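Local atomic coordinates of periplasmic binding protein (Agrobacterium tumefaciens str. B6, PDB entry 5L9G), a protein that binds the opine mannopine in the periplasm and probably delivers it to an ABC transporter for uptake. Residues A82-A87 with T112-A117; E94-D99 with R268-M273; Q213-G218 with Q231-D236. One frame throughout, in Å; residues are numbered along the deposited sequence.

Overall arrangement
Contact 1 is the buried one of the three and reaches the mannopine site through Asp-83. Contacts 2 and 3 are only partly buried. No helix or strand is shared, but residues 94-99 of contact 2 lie in the connection between helix 84-89 of contact 1 and strand 111-112. Contacts 1 and 2 touch: the backbones of Asp-113 and Leu-96 are probably hydrogen-bonded. Contact 3 lies across the chain's centre, about 31 Å from contact 1, centre to centre. Contact 1 sets a carboxylate against a hydroxyl. Contact 2 pairs two leucines beside a weak lysine-to-carbonyl bond. Contact 3 alone joins two helices, through alanine packing and a water-bridged ion pair.

Contact 1. Residues A82-A87 with T112-A117; sequences ADEPQA and TDSFVA. With MO0 (mannopine), chain C.
The carboxylate of Glu-84 and the ring of Phe-115 are the flat groups that meet here, their planes 51° apart. CG of Glu-84 approaches the ring obliquely and lies 3.7 Å from CB of Phe-115. Glu-84 starts with CG anti to the backbone N (chi1 -176°) and then bends at chi2. The bend carries the carboxylate past the root of the ring to Thr-112. There the two side chains come from opposite directions. OG1 of Thr-112 gives a weak hydrogen bond to OE1 of Glu-84 at 2.9 Å, while the methyl CG2 of Thr-112 lies 3.7 Å from OE2 of Glu-84. CB of Ser-114 also borders OE1.

The same OG1 accepts a bond from the backbone N of Ser-114 at 3.1 Å, which makes an ST turn. The hydroxyl thus ties the turn weakly to Glu-84. OG of Ser-114 donates to OD1 of Asp-113 from above the carboxylate plane, at 2.9 Å. OE1 of Glu-84 and OD1 of Asp-113 are like charges 4.4 Å apart. Lys-88, the stronger partner of Glu-84, forms salt bridges to both oxygens and probably offsets their repulsion.

Asp-83 faces the ligand instead. Its OD2 takes a hydrogen bond from OAB of mannopine at 2.9 Å. Its OD1 is met on the anti side, somewhat out of the carboxylate plane, by NE2 of Gln-86 at 2.9 Å, in a bent bond. With both oxygens engaged, the carboxylate is probably steadied. Ser-119 and Asp-252 are among the other residues that bind mannopine.

The contact sets the first turn of helix 84-89 against the turn of the beta hairpin formed by strands 111-112 and 115-128. Ile-79 of strand 76-80 touches both Glu-84 and Phe-115. Helix 324-343 packs on Ala-82, Pro-85 and Gln-86.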
ATOM      1  N   ALA A  82      -0.633  -8.323  -0.498  1.00 41.41           N
ATOM      2  CA  ALA A  82      -1.890  -9.023  -0.211  1.00 43.20           C
ATOM      3  C   ALA A  82      -2.769  -9.224  -1.445  1.00 46.95           C
ATOM      4  O   ALA A  82      -3.744  -9.968  -1.360  1.00 48.50           O
ATOM      5  CB  ALA A  82      -2.648  -8.332   0.921  1.00 42.79           C
ATOM      6  N   ASP A  83      -2.428  -8.586  -2.601  1.00 44.04           N
ATOM      7  CA  ASP A  83      -3.148  -8.850  -3.858  1.00 45.91           C
ATOM      8  C   ASP A  83      -2.444  -9.957  -4.641  1.00 50.89           C
ATOM      9  O   ASP A  83      -3.039 -10.527  -5.557  1.00 51.82           O
ATOM     10  CB  ASP A  83      -3.246  -7.582  -4.738  1.00 46.84           C
ATOM     11  CG  ASP A  83      -4.436  -6.709  -4.408  1.00 47.91           C
ATOM     12  OD1 ASP A  83      -5.452  -7.247  -3.908  1.00 48.61           O
ATOM     13  OD2 ASP A  83      -4.358  -5.495  -4.659  1.00 47.88           O
ATOM     14  N   GLU A  84      -1.174 -10.251  -4.292  1.00 47.36           N
ATOM     15  CA  GLU A  84      -0.373 -11.276  -4.963  1.00 49.74           C
ATOM     16  C   GLU A  84      -1.055 -12.673  -4.958  1.00 55.86           C
ATOM     17  O   GLU A  84      -1.130 -13.274  -6.032  1.00 57.12           O
ATOM     18  CB  GLU A  84       1.066 -11.317  -4.401  1.00 50.97           C
ATOM     19  CG  GLU A  84       1.984 -12.303  -5.117  1.00 62.18           C
ATOM     20  CD  GLU A  84       2.049 -13.725  -4.575  1.00 64.69           C
ATOM     21  OE1 GLU A  84       2.582 -14.579  -5.312  1.00 64.68           O
ATOM     22  OE2 GLU A  84       1.647 -13.984  -3.417  1.00 56.76           O
ATOM     23  N   PRO A  85      -1.601 -13.192  -3.829  1.00 52.74           N
ATOM     24  CA  PRO A  85      -2.237 -14.524  -3.892  1.00 54.74           C
ATOM     25  C   PRO A  85      -3.411 -14.620  -4.874  1.00 59.11           C
ATOM     26  O   PRO A  85      -3.429 -15.550  -5.681  1.00 59.43           O
ATOM     27  CB  PRO A  85      -2.651 -14.791  -2.443  1.00 55.69           C
ATOM     28  CG  PRO A  85      -1.757 -13.905  -1.607  1.00 56.91           C
ATOM     29  CD  PRO A  85      -1.601 -12.664  -2.444  1.00 52.00           C
ATOM     30  N   GLN A  86      -4.356 -13.650  -4.849  1.00 54.09           N
ATOM     31  CA  GLN A  86      -5.510 -13.685  -5.760  1.00 55.68           C
ATOM     32  C   GLN A  86      -5.119 -13.431  -7.227  1.00 57.28           C
ATOM     33  O   GLN A  86      -5.727 -14.033  -8.118  1.00 57.47           O
ATOM     34  CB  GLN A  86      -6.655 -12.767  -5.295  1.00 56.56           C
ATOM     35  CG  GLN A  86      -6.379 -11.257  -5.305  1.00 57.41           C
ATOM     36  CD  GLN A  86      -7.589 -10.469  -4.861  1.00 69.00           C
ATOM     37  OE1 GLN A  86      -8.747 -10.843  -5.109  1.00 65.16           O
ATOM     38  NE2 GLN A  86      -7.350  -9.382  -4.160  1.00 55.50           N
ATOM     39  N   ALA A  87      -4.092 -12.581  -7.474  1.00 53.15           N
ATOM     40  CA  ALA A  87      -3.594 -12.321  -8.836  1.00 52.86           C
ATOM     41  C   ALA A  87      -2.935 -13.587  -9.396  1.00 58.94           C
ATOM     42  O   ALA A  87      -3.217 -13.970 -10.539  1.00 59.94           O
ATOM     43  CB  ALA A  87      -2.606 -11.161  -8.832  1.00 50.47           C
ATOM     44  N   THR A 112       7.999 -13.933  -3.243  1.00 53.93           N
ATOM     45  CA  THR A 112       7.310 -15.185  -3.592  1.00 56.72           C
ATOM     46  C   THR A 112       7.852 -15.622  -4.952  1.00 63.08           C
ATOM     47  O   THR A 112       8.721 -14.932  -5.497  1.00 61.97           O
ATOM     48  CB  THR A 112       5.770 -14.987  -3.631  1.00 59.65           C
ATOM     49  OG1 THR A 112       5.416 -14.274  -4.821  1.00 53.84           O
ATOM     50  CG2 THR A 112       5.209 -14.281  -2.387  1.00 53.08           C
ATOM     51  N   ASP A 113       7.318 -16.727  -5.529  1.00 61.81           N
ATOM     52  CA  ASP A 113       7.738 -17.162  -6.872  1.00 62.85           C
ATOM     53  C   ASP A 113       7.236 -16.198  -7.977  1.00 63.29           C
ATOM     54  O   ASP A 113       7.614 -16.361  -9.137  1.00 61.88           O
ATOM     55  CB  ASP A 113       7.236 -18.595  -7.152  1.00 67.37           C
ATOM     56  CG  ASP A 113       5.724 -18.800  -7.120  1.00 73.49           C
ATOM     57  OD1 ASP A 113       4.983 -17.792  -7.041  1.00 70.28           O
ATOM     58  OD2 ASP A 113       5.284 -19.964  -7.197  1.00 81.20           O
ATOM     59  N   SER A 114       6.374 -15.208  -7.613  1.00 57.72           N
ATOM     60  CA  SER A 114       5.750 -14.283  -8.566  1.00 55.93           C
ATOM     61  C   SER A 114       5.818 -12.808  -8.161  1.00 55.44           C
ATOM     62  O   SER A 114       5.179 -11.973  -8.801  1.00 53.61           O
ATOM     63  CB  SER A 114       4.290 -14.684  -8.754  1.00 59.06           C
ATOM     64  OG  SER A 114       4.189 -16.038  -9.164  1.00 66.80           O
ATOM     65  N   PHE A 115       6.566 -12.481  -7.108  1.00 50.19           N
ATOM     66  CA  PHE A 115       6.588 -11.127  -6.555  1.00 47.52           C
ATOM     67  C   PHE A 115       7.886 -10.858  -5.816  1.00 52.50           C
ATOM     68  O   PHE A 115       8.351 -11.717  -5.052  1.00 51.34           O
ATOM     69  CB  PHE A 115       5.390 -11.012  -5.584  1.00 47.12           C
ATOM     70  CG  PHE A 115       5.248  -9.788  -4.701  1.00 44.65           C
ATOM     71  CD1 PHE A 115       5.889  -9.721  -3.469  1.00 44.46           C
ATOM     72  CD2 PHE A 115       4.416  -8.740  -5.072  1.00 45.29           C
ATOM     73  CE1 PHE A 115       5.733  -8.598  -2.639  1.00 43.35           C
ATOM     74  CE2 PHE A 115       4.244  -7.633  -4.238  1.00 45.08           C
ATOM     75  CZ  PHE A 115       4.893  -7.581  -3.018  1.00 42.11           C
ATOM     76  N   VAL A 116       8.440  -9.652  -6.016  1.00 48.97           N
ATOM     77  CA  VAL A 116       9.648  -9.174  -5.338  1.00 47.82           C
ATOM     78  C   VAL A 116       9.288  -7.854  -4.643  1.00 47.23           C
ATOM     79  O   VAL A 116       8.931  -6.881  -5.318  1.00 45.89           O
ATOM     80  CB  VAL A 116      10.894  -9.015  -6.267  1.00 52.19           C
ATOM     81  CG1 VAL A 116      12.091  -8.490  -5.476  1.00 52.18           C
ATOM     82  CG2 VAL A 116      11.263 -10.329  -6.949  1.00 54.07           C
ATOM     83  N   ALA A 117       9.407  -7.814  -3.306  1.00 44.55           N
ATOM     84  CA  ALA A 117       9.119  -6.601  -2.527  1.00 41.47           C
ATOM     85  C   ALA A 117      10.045  -5.453  -2.940  1.00 42.88           C
ATOM     86  O   ALA A 117      11.202  -5.686  -3.325  1.00 42.09           O
ATOM     87  CB  ALA A 117       9.295  -6.878  -1.038  1.00 42.15           C
TER
HETATM   88  OAB MO0 C 401      -2.035  -4.181  -5.760  1.00 37.00           O
HETATM   89  CAF MO0 C 401      -2.622  -3.125  -6.470  1.00 37.76           C
HETATM   90  CAG MO0 C 401      -2.732  -1.846  -5.659  1.00 35.67           C
HETATM   91  OAC MO0 C 401      -3.923  -1.835  -4.953  1.00 36.39           O
HETATM   92  CAH MO0 C 401      -1.519  -1.530  -4.819  1.00 36.53           C
HETATM   93  OAM MO0 C 401      -0.367  -1.499  -5.577  1.00 36.67           O
HETATM   94  CAI MO0 C 401      -1.630  -0.277  -3.951  1.00 33.31           C
HETATM   95  OAD MO0 C 401      -1.795   0.865  -4.736  1.00 35.73           O
HETATM   96  CAJ MO0 C 401      -0.495  -0.156  -2.975  1.00 33.25           C
HETATM   97  OAE MO0 C 401      -0.473  -1.285  -2.149  1.00 37.76           O
HETATM   98  CAK MO0 C 401      -0.492   1.142  -2.154  1.00 29.10           C
HETATM   99  N   MO0 C 401       0.839   1.759  -2.241  1.00 29.28           N
HETATM  100  CA  MO0 C 401       1.011   2.889  -1.295  1.00 28.88           C
HETATM  101  C   MO0 C 401       0.899   4.202  -2.031  1.00 33.73           C
HETATM  102  O   MO0 C 401       0.550   4.206  -3.230  1.00 31.54           O
HETATM  103  CB  MO0 C 401       2.298   2.815  -0.509  1.00 31.10           C
HETATM  104  CG  MO0 C 401       3.508   3.225  -1.321  1.00 32.04           C
HETATM  105  CD  MO0 C 401       4.791   2.704  -0.775  1.00 33.36           C
HETATM  106  OE1 MO0 C 401       5.581   3.578  -0.017  1.00 29.25           O
HETATM  107  NE2 MO0 C 401       5.202   1.547  -0.965  1.00 35.97           N
HETATM  108  OXT MO0 C 401       1.087   5.311  -1.438  1.00 30.26           O

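Contact 2. Residues E94-D99 with R268-M273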
ATOM      1  N   GLU A  94       3.301 -13.861 -14.147  1.00 61.77           N
ATOM      2  CA  GLU A  94       4.360 -14.719 -14.668  1.00 63.68           C
ATOM      3  C   GLU A  94       5.155 -15.221 -13.466  1.00 67.52           C
ATOM      4  O   GLU A  94       5.317 -14.470 -12.495  1.00 64.42           O
ATOM      5  CB  GLU A  94       5.329 -13.922 -15.549  1.00 64.49           C
ATOM      6  CG  GLU A  94       4.873 -13.708 -16.979  1.00 78.26           C
ATOM      7  CD  GLU A  94       4.855 -14.902 -17.919  1.00 92.51           C
ATOM      8  OE1 GLU A  94       4.257 -14.768 -19.010  1.00 94.84           O
ATOM      9  OE2 GLU A  94       5.435 -15.961 -17.582  1.00 77.43           O
ATOM     10  N   LYS A  95       5.669 -16.465 -13.531  1.00 66.08           N
ATOM     11  CA  LYS A  95       6.545 -16.980 -12.476  1.00 65.59           C
ATOM     12  C   LYS A  95       7.909 -16.325 -12.727  1.00 70.48           C
ATOM     13  O   LYS A  95       8.352 -16.258 -13.880  1.00 70.39           O
ATOM     14  CB  LYS A  95       6.658 -18.523 -12.522  1.00 70.25           C
ATOM     15  CG  LYS A  95       5.907 -19.219 -11.394  1.00 83.83           C
ATOM     16  CD  LYS A  95       4.458 -19.494 -11.778  1.00 88.00           C
ATOM     17  CE  LYS A  95       3.628 -20.027 -10.639  1.00 81.59           C
ATOM     18  NZ  LYS A  95       2.180 -19.831 -10.902  1.00 82.32           N
ATOM     19  N   LEU A  96       8.535 -15.779 -11.685  1.00 65.84           N
ATOM     20  CA  LEU A  96       9.825 -15.101 -11.838  1.00 65.47           C
ATOM     21  C   LEU A  96      10.994 -16.084 -11.900  1.00 74.07           C
ATOM     22  O   LEU A  96      10.885 -17.196 -11.371  1.00 74.20           O
ATOM     23  CB  LEU A  96      10.027 -14.071 -10.707  1.00 62.58           C
ATOM     24  CG  LEU A  96       9.001 -12.924 -10.661  1.00 65.33           C
ATOM     25  CD1 LEU A  96       9.187 -12.073  -9.428  1.00 63.71           C
ATOM     26  CD2 LEU A  96       9.096 -12.027 -11.896  1.00 67.61           C
ATOM     27  N   ASP A  97      12.118 -15.672 -12.539  1.00 73.67           N
ATOM     28  CA  ASP A  97      13.347 -16.470 -12.648  1.00 77.00           C
ATOM     29  C   ASP A  97      13.829 -16.862 -11.234  1.00 83.31           C
ATOM     30  O   ASP A  97      13.590 -16.097 -10.290  1.00 78.94           O
ATOM     31  CB  ASP A  97      14.445 -15.717 -13.422  1.00 79.09           C
ATOM     32  CG  ASP A  97      14.265 -15.669 -14.938  1.00 89.35           C
ATOM     33  OD1 ASP A  97      13.316 -16.309 -15.451  1.00 89.76           O
ATOM     34  OD2 ASP A  97      15.073 -14.989 -15.611  1.00 95.39           O
ATOM     35  N   PRO A  98      14.439 -18.060 -11.063  1.00 85.52           N
ATOM     36  CA  PRO A  98      14.780 -18.533  -9.709  1.00 85.85           C
ATOM     37  C   PRO A  98      15.552 -17.581  -8.787  1.00 88.49           C
ATOM     38  O   PRO A  98      15.107 -17.371  -7.650  1.00 87.67           O
ATOM     39  CB  PRO A  98      15.583 -19.807  -9.972  1.00 91.12           C
ATOM     40  CG  PRO A  98      15.085 -20.305 -11.268  1.00 97.39           C
ATOM     41  CD  PRO A  98      14.738 -19.098 -12.078  1.00 91.12           C
ATOM     42  N   ASP A  99      16.700 -17.039  -9.234  1.00 84.00           N
ATOM     43  CA  ASP A  99      17.511 -16.200  -8.351  1.00 81.57           C
ATOM     44  C   ASP A  99      17.432 -14.699  -8.694  1.00 79.21           C
ATOM     45  O   ASP A  99      18.456 -14.010  -8.686  1.00 78.51           O
ATOM     46  CB  ASP A  99      18.972 -16.716  -8.299  1.00 86.50           C
ATOM     47  CG  ASP A  99      19.166 -18.086  -7.645  1.00101.98           C
ATOM     48  OD1 ASP A  99      18.420 -18.407  -6.687  1.00101.67           O
ATOM     49  OD2 ASP A  99      20.096 -18.814  -8.057  1.00111.85           O
ATOM     50  N   ARG A 268      15.046  -8.828 -16.504  1.00 61.26           N
ATOM     51  CA  ARG A 268      16.367  -8.210 -16.318  1.00 60.78           C
ATOM     52  C   ARG A 268      16.216  -6.874 -15.592  1.00 60.17           C
ATOM     53  O   ARG A 268      17.000  -6.564 -14.697  1.00 59.26           O
ATOM     54  CB  ARG A 268      17.076  -7.959 -17.668  1.00 61.67           C
ATOM     55  CG  ARG A 268      17.447  -9.191 -18.465  1.00 74.10           C
ATOM     56  CD  ARG A 268      18.620  -8.920 -19.411  1.00 76.57           C
ATOM     57  NE  ARG A 268      18.368  -7.812 -20.338  1.00 74.50           N
ATOM     58  CZ  ARG A 268      19.134  -6.729 -20.452  1.00 87.93           C
ATOM     59  NH1 ARG A 268      20.212  -6.585 -19.690  1.00 75.77           N
ATOM     60  NH2 ARG A 268      18.836  -5.788 -21.339  1.00 76.72           N
ATOM     61  N   PHE A 269      15.203  -6.090 -15.987  1.00 55.11           N
ATOM     62  CA  PHE A 269      14.905  -4.764 -15.439  1.00 52.36           C
ATOM     63  C   PHE A 269      14.526  -4.869 -13.954  1.00 54.23           C
ATOM     64  O   PHE A 269      15.105  -4.168 -13.113  1.00 52.65           O
ATOM     65  CB  PHE A 269      13.811  -4.093 -16.284  1.00 53.04           C
ATOM     66  CG  PHE A 269      13.551  -2.617 -16.046  1.00 51.33           C
ATOM     67  CD1 PHE A 269      14.551  -1.783 -15.545  1.00 53.26           C
ATOM     68  CD2 PHE A 269      12.341  -2.045 -16.413  1.00 51.84           C
ATOM     69  CE1 PHE A 269      14.321  -0.406 -15.370  1.00 51.92           C
ATOM     70  CE2 PHE A 269      12.107  -0.674 -16.223  1.00 51.79           C
ATOM     71  CZ  PHE A 269      13.098   0.134 -15.700  1.00 48.79           C
ATOM     72  N   LEU A 270      13.633  -5.823 -13.627  1.00 52.10           N
ATOM     73  CA  LEU A 270      13.215  -6.095 -12.248  1.00 50.61           C
ATOM     74  C   LEU A 270      14.391  -6.561 -11.378  1.00 54.02           C
ATOM     75  O   LEU A 270      14.509  -6.098 -10.249  1.00 51.15           O
ATOM     76  CB  LEU A 270      12.053  -7.104 -12.209  1.00 50.88           C
ATOM     77  CG  LEU A 270      11.558  -7.543 -10.813  1.00 55.01           C
ATOM     78  CD1 LEU A 270      11.186  -6.353  -9.939  1.00 53.42           C
ATOM     79  CD2 LEU A 270      10.428  -8.530 -10.925  1.00 59.18           C
ATOM     80  N   LYS A 271      15.275  -7.433 -11.907  1.00 54.49           N
ATOM     81  CA  LYS A 271      16.454  -7.911 -11.164  1.00 55.22           C
ATOM     82  C   LYS A 271      17.355  -6.707 -10.832  1.00 57.82           C
ATOM     83  O   LYS A 271      17.722  -6.510  -9.668  1.00 56.18           O
ATOM     84  CB  LYS A 271      17.233  -8.977 -11.972  1.00 60.00           C
ATOM     85  CG  LYS A 271      18.397  -9.600 -11.205  1.00 63.53           C
ATOM     86  CD  LYS A 271      18.979 -10.838 -11.910  1.00 69.16           C
ATOM     87  CE  LYS A 271      20.000 -11.524 -11.036  1.00 77.30           C
ATOM     88  NZ  LYS A 271      20.133 -12.972 -11.357  1.00 90.68           N
ATOM     89  N   GLU A 272      17.642  -5.873 -11.841  1.00 54.72           N
ATOM     90  CA  GLU A 272      18.477  -4.689 -11.668  1.00 54.24           C
ATOM     91  C   GLU A 272      17.888  -3.692 -10.653  1.00 52.69           C
ATOM     92  O   GLU A 272      18.581  -3.329  -9.710  1.00 51.41           O
ATOM     93  CB  GLU A 272      18.740  -4.003 -13.027  1.00 56.66           C
ATOM     94  CG  GLU A 272      19.832  -2.934 -13.016  1.00 62.65           C
ATOM     95  CD  GLU A 272      21.252  -3.381 -12.702  1.00 72.72           C
ATOM     96  OE1 GLU A 272      21.564  -4.576 -12.887  1.00 64.77           O
ATOM     97  OE2 GLU A 272      22.068  -2.523 -12.303  1.00 68.91           O
ATOM     98  N   MET A 273      16.626  -3.258 -10.829  1.00 48.55           N
ATOM     99  CA  MET A 273      16.004  -2.258  -9.942  1.00 46.03           C
ATOM    100  C   MET A 273      15.846  -2.709  -8.464  1.00 49.06           C
ATOM    101  O   MET A 273      15.681  -1.853  -7.584  1.00 47.25           O
ATOM    102  CB  MET A 273      14.662  -1.750 -10.501  1.00 46.82           C
ATOM    103  CG  MET A 273      13.490  -2.717 -10.325  1.00 49.38           C
ATOM    104  SD  MET A 273      11.935  -2.024 -10.937  1.00 51.46           S
ATOM    105  CE  MET A 273      12.258  -1.994 -12.719  1.00 50.73           C
TER
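Lys-271 reaches from its helix to Asp-99. From CB, which points toward residues 94-99, the chain continues with CG anti to the backbone N (chi1 -175°), and it stays extended beyond CG. CE comes within 3.8 Å of the carbonyl O of Asp-99. The tip, NZ, gives that O a weak hydrogen bond at 3.3 Å. The carboxylates of Asp-97 and Asp-99 stay farther off, with OD2 of Asp-99 6.7 Å from NZ of Lys-271. Across this contact the ammonium group has one weak bond, to a backbone oxygen; the acids can add at most a long-range attraction.

One residue earlier, Leu-270 makes the apolar half of the contact. Its CD2 lies 3.9 Å from CD2 of Leu-96 and 4.0 Å from CD1 of Leu-96, resting against both methyls of the fork. The two leucines cross at about a right angle. Tyr-254 and Ile-100 also touch Leu-270, and Ile-256 and Met-267 touch Leu-96.

This is plain structural packing of an irregular connection on a helix. Residues 94-99, between helix 84-89 and strand 111-112, lie along helix 263-273 of the solute-binding protein fold, beside strand 240-256.

Contact 3. Residues Q213-G218 with Q231-D236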
ATOM      1  N   GLN A 213      -4.478  15.161  -1.968  1.00 27.54           N
ATOM      2  CA  GLN A 213      -5.167  16.400  -2.336  1.00 27.32           C
ATOM      3  C   GLN A 213      -6.281  16.735  -1.335  1.00 30.44           C
ATOM      4  O   GLN A 213      -6.418  17.897  -0.935  1.00 29.83           O
ATOM      5  CB  GLN A 213      -5.713  16.333  -3.790  1.00 28.67           C
ATOM      6  CG  GLN A 213      -6.097  17.696  -4.372  1.00 29.42           C
ATOM      7  CD  GLN A 213      -4.932  18.656  -4.338  1.00 36.86           C
ATOM      8  OE1 GLN A 213      -3.869  18.400  -4.902  1.00 32.88           O
ATOM      9  NE2 GLN A 213      -5.103  19.784  -3.693  1.00 31.35           N
ATOM     10  N   LEU A 214      -7.052  15.716  -0.904  1.00 27.99           N
ATOM     11  CA  LEU A 214      -8.109  15.900   0.115  1.00 29.31           C
ATOM     12  C   LEU A 214      -7.491  16.515   1.387  1.00 30.57           C
ATOM     13  O   LEU A 214      -8.063  17.433   1.959  1.00 30.95           O
ATOM     14  CB  LEU A 214      -8.731  14.555   0.490  1.00 28.59           C
ATOM     15  CG  LEU A 214      -9.656  13.948  -0.572  1.00 33.51           C
ATOM     16  CD1 LEU A 214     -10.005  12.499  -0.169  1.00 35.37           C
ATOM     17  CD2 LEU A 214     -10.942  14.782  -0.744  1.00 32.73           C
ATOM     18  N   ILE A 215      -6.306  16.026   1.770  1.00 26.37           N
ATOM     19  CA  ILE A 215      -5.543  16.477   2.944  1.00 25.46           C
ATOM     20  C   ILE A 215      -5.065  17.927   2.741  1.00 28.35           C
ATOM     21  O   ILE A 215      -5.325  18.791   3.573  1.00 27.76           O
ATOM     22  CB  ILE A 215      -4.371  15.491   3.243  1.00 27.69           C
ATOM     23  CG1 ILE A 215      -4.932  14.115   3.671  1.00 28.18           C
ATOM     24  CG2 ILE A 215      -3.434  16.079   4.332  1.00 28.17           C
ATOM     25  CD1 ILE A 215      -3.918  12.977   3.733  1.00 28.57           C
ATOM     26  N   LYS A 216      -4.431  18.200   1.599  1.00 27.41           N
ATOM     27  CA  LYS A 216      -3.962  19.559   1.289  1.00 27.84           C
ATOM     28  C   LYS A 216      -5.105  20.579   1.278  1.00 31.53           C
ATOM     29  O   LYS A 216      -4.938  21.683   1.778  1.00 32.23           O
ATOM     30  CB  LYS A 216      -3.217  19.572  -0.048  1.00 29.35           C
ATOM     31  CG  LYS A 216      -1.823  18.920   0.005  1.00 30.00           C
ATOM     32  CD  LYS A 216      -1.153  18.943  -1.371  1.00 34.01           C
ATOM     33  CE  LYS A 216      -1.657  17.846  -2.281  1.00 47.71           C
ATOM     34  NZ  LYS A 216      -0.709  17.546  -3.391  1.00 62.32           N
ATOM     35  N   ASP A 217      -6.295  20.204   0.761  1.00 28.76           N
ATOM     36  CA  ASP A 217      -7.426  21.135   0.693  1.00 28.13           C
ATOM     37  C   ASP A 217      -8.238  21.191   2.003  1.00 31.54           C
ATOM     38  O   ASP A 217      -9.166  21.995   2.099  1.00 32.73           O
ATOM     39  CB  ASP A 217      -8.358  20.735  -0.468  1.00 29.77           C
ATOM     40  CG  ASP A 217      -7.758  20.973  -1.836  1.00 34.12           C
ATOM     41  OD1 ASP A 217      -7.103  22.025  -2.027  1.00 33.74           O
ATOM     42  OD2 ASP A 217      -8.002  20.156  -2.728  1.00 36.76           O
ATOM     43  N   GLY A 218      -7.894  20.335   2.965  1.00 29.25           N
ATOM     44  CA  GLY A 218      -8.630  20.216   4.224  1.00 30.35           C
ATOM     45  C   GLY A 218     -10.080  19.813   3.995  1.00 34.85           C
ATOM     46  O   GLY A 218     -10.970  20.245   4.738  1.00 34.27           O
ATOM     47  N   GLN A 231       2.542  12.302   4.590  1.00 26.96           N
ATOM     48  CA  GLN A 231       3.730  13.117   4.844  1.00 27.94           C
ATOM     49  C   GLN A 231       3.987  14.115   3.690  1.00 30.98           C
ATOM     50  O   GLN A 231       4.319  15.276   3.947  1.00 29.98           O
ATOM     51  CB  GLN A 231       4.964  12.237   5.153  1.00 28.96           C
ATOM     52  CG  GLN A 231       6.190  13.100   5.567  1.00 36.26           C
ATOM     53  CD  GLN A 231       5.957  13.955   6.812  1.00 47.28           C
ATOM     54  OE1 GLN A 231       6.079  15.184   6.809  1.00 41.56           O
ATOM     55  NE2 GLN A 231       5.579  13.338   7.900  1.00 35.34           N
ATOM     56  N   GLY A 232       3.794  13.656   2.452  1.00 29.61           N
ATOM     57  CA  GLY A 232       3.937  14.493   1.257  1.00 29.27           C
ATOM     58  C   GLY A 232       2.963  15.673   1.267  1.00 31.23           C
ATOM     59  O   GLY A 232       3.358  16.800   0.959  1.00 30.29           O
ATOM     60  N   ALA A 233       1.708  15.446   1.705  1.00 28.29           N
ATOM     61  CA  ALA A 233       0.717  16.525   1.803  1.00 27.99           C
ATOM     62  C   ALA A 233       1.123  17.540   2.891  1.00 30.18           C
ATOM     63  O   ALA A 233       1.081  18.745   2.656  1.00 30.64           O
ATOM     64  CB  ALA A 233      -0.659  15.949   2.104  1.00 28.30           C
ATOM     65  N   ILE A 234       1.581  17.044   4.061  1.00 27.18           N
ATOM     66  CA  ILE A 234       2.047  17.893   5.167  1.00 26.78           C
ATOM     67  C   ILE A 234       3.264  18.720   4.692  1.00 30.91           C
ATOM     68  O   ILE A 234       3.336  19.932   4.962  1.00 29.91           O
ATOM     69  CB  ILE A 234       2.360  17.026   6.425  1.00 29.95           C
ATOM     70  CG1 ILE A 234       1.032  16.409   6.962  1.00 29.45           C
ATOM     71  CG2 ILE A 234       3.086  17.872   7.525  1.00 31.45           C
ATOM     72  CD1 ILE A 234       1.217  15.320   8.063  1.00 29.78           C
ATOM     73  N   ASN A 235       4.211  18.074   3.967  1.00 29.93           N
ATOM     74  CA  ASN A 235       5.387  18.784   3.420  1.00 30.84           C
ATOM     75  C   ASN A 235       4.948  19.924   2.477  1.00 34.87           C
ATOM     76  O   ASN A 235       5.582  20.991   2.435  1.00 35.99           O
ATOM     77  CB  ASN A 235       6.298  17.813   2.657  1.00 32.23           C
ATOM     78  CG  ASN A 235       7.085  16.866   3.536  1.00 39.30           C
ATOM     79  OD1 ASN A 235       7.695  15.908   3.053  1.00 41.15           O
ATOM     80  ND2 ASN A 235       7.051  17.075   4.840  1.00 29.70           N
ATOM     81  N   ASP A 236       3.834  19.710   1.781  1.00 30.59           N
ATOM     82  CA  ASP A 236       3.233  20.675   0.850  1.00 30.82           C
ATOM     83  C   ASP A 236       2.364  21.742   1.547  1.00 35.37           C
ATOM     84  O   ASP A 236       1.727  22.564   0.869  1.00 36.20           O
ATOM     85  CB  ASP A 236       2.439  19.931  -0.249  1.00 32.36           C
ATOM     86  CG  ASP A 236       3.315  19.197  -1.240  1.00 44.30           C
ATOM     87  OD1 ASP A 236       4.538  19.501  -1.304  1.00 43.16           O
ATOM     88  OD2 ASP A 236       2.789  18.324  -1.951  1.00 44.87           O
TER
HETATM   89  O   HOH W   1       1.120  16.113  -1.693  1.00 33.33           O
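Lys-216 leaves its helix with CG anti to the carbonyl carbon (chi1 -73°) and bends at chi3 (-80°), which turns its amine toward Asp-236. In Ile-215 it is CG2 that stands anti to the backbone N, and this methyl meets Ala-233. CB of Ala-233 lies 3.6 Å from CG2 of Ile-215 and 3.8 Å from CG of Lys-216, so the alanine methyl touches both neighbours. The small side chain goes with a close approach of the helices: CA of Lys-216 and CA of Ala-233 are 5.6 Å apart. Ile-215 also touches Ile-223 of strand 222-226 and Phe-240 of strand 240-256.

Farther out, Lys-216 and Asp-236 cross obliquely. CD of Lys-216 lies 3.9 Å from CB of Asp-236. NZ of Lys-216 and OD2 of Asp-236 form a long salt bridge, also 3.9 Å. One water bridges the two charged groups, accepting from NZ of Lys-216 at 2.9 Å and donating to OD2 of Asp-236 at 2.8 Å.

Helices 208-216 and 227-235 are thus joined near their C-terminal ends, the first closed by a Schellman motif at Gly-218. Apolar contact makes the tight part of the join. The charges meet mainly through water on the more exposed side, so their attraction is probably modest.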